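Local coordinates for DUF4442 domain-containing protein (Pseudomonas aeruginosa, PDB 1SH8), which is of unknown function but, as a member of the hotdog superfamily related to PaaI-type enzymes, is probably a thioesterase, at residues 113-116 / 120-123. Residues are numbered along the deposited sequence; the frame is centred on the assembly and turned at random.
Sequences TEAG and KAEY
With CG anti to the backbone N (chi1 171°) and the chain extended beyond it (chi2 175°), Glu114 stretches away from its helix and lies alongside the start of the strand beginning at Lys120, over the methyl of Ala121. Both ends of this reach touch: Glu114 CG lies 3.5 Å from Lys120 O and near Ala121 CB, and the carboxylate continues past that methyl, with Glu114 OE1 3.4 Å from Ala121 CB. Glutamate suits this place because its methylenes can pack on an alanine while its charged end reaches the partly exposed border. There, one water donates to Glu114 OE2 (3.0 Å) and to Lys120 O (2.6 Å), and a second donates to Glu122 O (2.7 Å) and, weakly, to Glu114 OE1.

Deeper in, Ala115 CB and Ala121 CB meet at 4.1 Å. Small residues fit here, where helix 105-118 gives way, one residue later, to strand 120-130, an outermost strand of its sheet within this HotDog-clan chain; Ala115 O lies 3.7 Å from Lys120 N. Ala115 also touches Phe78 and Leu146, and Ala121 touches Leu111, so both methyls belong to the apolar layer between helix and sheet. Lys120, pointing away from the helix, suits the exposed edge.

The contact thus combines a buried alanine pair with a hydrated, partly exposed border: if ionised, as is likely, the carboxylate can only accept, and water lets it engage Lys120 O, a fellow acceptor.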
ATOM      1  N   THR A 113     -17.775 -14.455  17.167  1.00 18.23           N
ATOM      2  CA  THR A 113     -19.194 -14.645  17.426  1.00 19.61           C
ATOM      3  C   THR A 113     -20.013 -13.903  16.376  1.00 20.19           C
ATOM      4  O   THR A 113     -20.885 -14.488  15.727  1.00 19.35           O
ATOM      5  CB  THR A 113     -19.572 -14.124  18.821  1.00 22.25           C
ATOM      6  OG1 THR A 113     -18.997 -14.981  19.815  1.00 24.01           O
ATOM      7  CG2 THR A 113     -21.085 -14.083  18.990  1.00 23.19           C
ATOM      8  N   GLU A 114     -19.720 -12.615  16.203  1.00 18.76           N
ATOM      9  CA  GLU A 114     -20.431 -11.794  15.230  1.00 18.40           C
ATOM     10  C   GLU A 114     -20.221 -12.266  13.786  1.00 17.72           C
ATOM     11  O   GLU A 114     -21.160 -12.267  12.991  1.00 18.50           O
ATOM     12  CB  GLU A 114     -20.001 -10.336  15.380  1.00 20.71           C
ATOM     13  CG  GLU A 114     -20.510  -9.417  14.295  1.00 24.67           C
ATOM     14  CD  GLU A 114     -20.146  -7.973  14.565  1.00 29.54           C
ATOM     15  OE1 GLU A 114     -19.045  -7.727  15.109  1.00 31.76           O
ATOM     16  OE2 GLU A 114     -20.953  -7.081  14.228  1.00 33.22           O
ATOM     17  N   ALA A 115     -18.995 -12.660  13.444  1.00 16.22           N
ATOM     18  CA  ALA A 115     -18.709 -13.141  12.095  1.00 15.82           C
ATOM     19  C   ALA A 115     -19.431 -14.469  11.883  1.00 16.97           C
ATOM     20  O   ALA A 115     -19.912 -14.765  10.787  1.00 17.36           O
ATOM     21  CB  ALA A 115     -17.208 -13.325  11.903  1.00 14.91           C
ATOM     22  N   GLY A 116     -19.507 -15.268  12.940  1.00 17.42           N
ATOM     23  CA  GLY A 116     -20.180 -16.546  12.837  1.00 20.67           C
ATOM     24  C   GLY A 116     -21.684 -16.399  12.697  1.00 21.46           C
ATOM     25  O   GLY A 116     -22.306 -17.083  11.883  1.00 22.31           O
ATOM     26  N   LYS A 120     -20.046 -11.566   8.955  1.00 15.02           N
ATOM     27  CA  LYS A 120     -18.935 -10.621   8.896  1.00 15.03           C
ATOM     28  C   LYS A 120     -18.855  -9.782  10.168  1.00 14.66           C
ATOM     29  O   LYS A 120     -19.861  -9.581  10.865  1.00 14.81           O
ATOM     30  CB  LYS A 120     -19.076  -9.693   7.688  1.00 15.78           C
ATOM     31  CG  LYS A 120     -20.248  -8.732   7.774  1.00 19.59           C
ATOM     32  CD  LYS A 120     -20.299  -7.826   6.550  1.00 25.45           C
ATOM     33  CE  LYS A 120     -21.463  -6.849   6.629  1.00 28.03           C
ATOM     34  NZ  LYS A 120     -21.474  -5.919   5.463  1.00 31.87           N
ATOM     35  N   ALA A 121     -17.649  -9.300  10.462  1.00 12.61           N
ATOM     36  CA  ALA A 121     -17.388  -8.478  11.639  1.00 11.14           C
ATOM     37  C   ALA A 121     -16.177  -7.612  11.329  1.00 11.98           C
ATOM     38  O   ALA A 121     -15.210  -8.090  10.737  1.00 13.48           O
ATOM     39  CB  ALA A 121     -17.102  -9.358  12.839  1.00 10.20           C
ATOM     40  N   GLU A 122     -16.221  -6.346  11.727  1.00 11.11           N
ATOM     41  CA  GLU A 122     -15.110  -5.436  11.457  1.00  9.88           C
ATOM     42  C   GLU A 122     -14.182  -5.246  12.647  1.00  9.74           C
ATOM     43  O   GLU A 122     -14.612  -5.256  13.796  1.00  8.65           O
ATOM     44  CB  GLU A 122     -15.610  -4.035  11.090  1.00 12.86           C
ATOM     45  CG  GLU A 122     -16.619  -3.911   9.972  1.00 16.74           C
ATOM     46  CD  GLU A 122     -17.051  -2.459   9.781  1.00 18.42           C
ATOM     47  OE1 GLU A 122     -17.113  -1.719  10.795  1.00 18.82           O
ATOM     48  OE2 GLU A 122     -17.336  -2.060   8.632  1.00 19.20           O
ATOM     49  N   TYR A 123     -12.899  -5.063  12.358  1.00  8.44           N
ATOM     50  CA  TYR A 123     -11.927  -4.761  13.397  1.00  8.00           C
ATOM     51  C   TYR A 123     -10.947  -3.757  12.793  1.00  8.10           C
ATOM     52  O   TYR A 123     -10.641  -3.806  11.598  1.00  8.19           O
ATOM     53  CB  TYR A 123     -11.214  -6.023  13.929  1.00  7.72           C
ATOM     54  CG  TYR A 123     -10.417  -6.846  12.936  1.00  8.78           C
ATOM     55  CD1 TYR A 123      -9.028  -6.706  12.830  1.00  8.84           C
ATOM     56  CD2 TYR A 123     -11.041  -7.811  12.147  1.00  9.02           C
ATOM     57  CE1 TYR A 123      -8.284  -7.516  11.963  1.00  8.72           C
ATOM     58  CE2 TYR A 123     -10.309  -8.624  11.276  1.00  9.27           C
ATOM     59  CZ  TYR A 123      -8.934  -8.473  11.191  1.00  9.31           C
ATOM     60  OH  TYR A 123      -8.225  -9.289  10.335  1.00 10.17           O
TER
HETATM   61  O   HOH W   1     -21.623  -7.807  11.408  1.00 23.20           O
HETATM   62  O   HOH W   2     -16.725  -5.179  15.486  1.00 29.85           O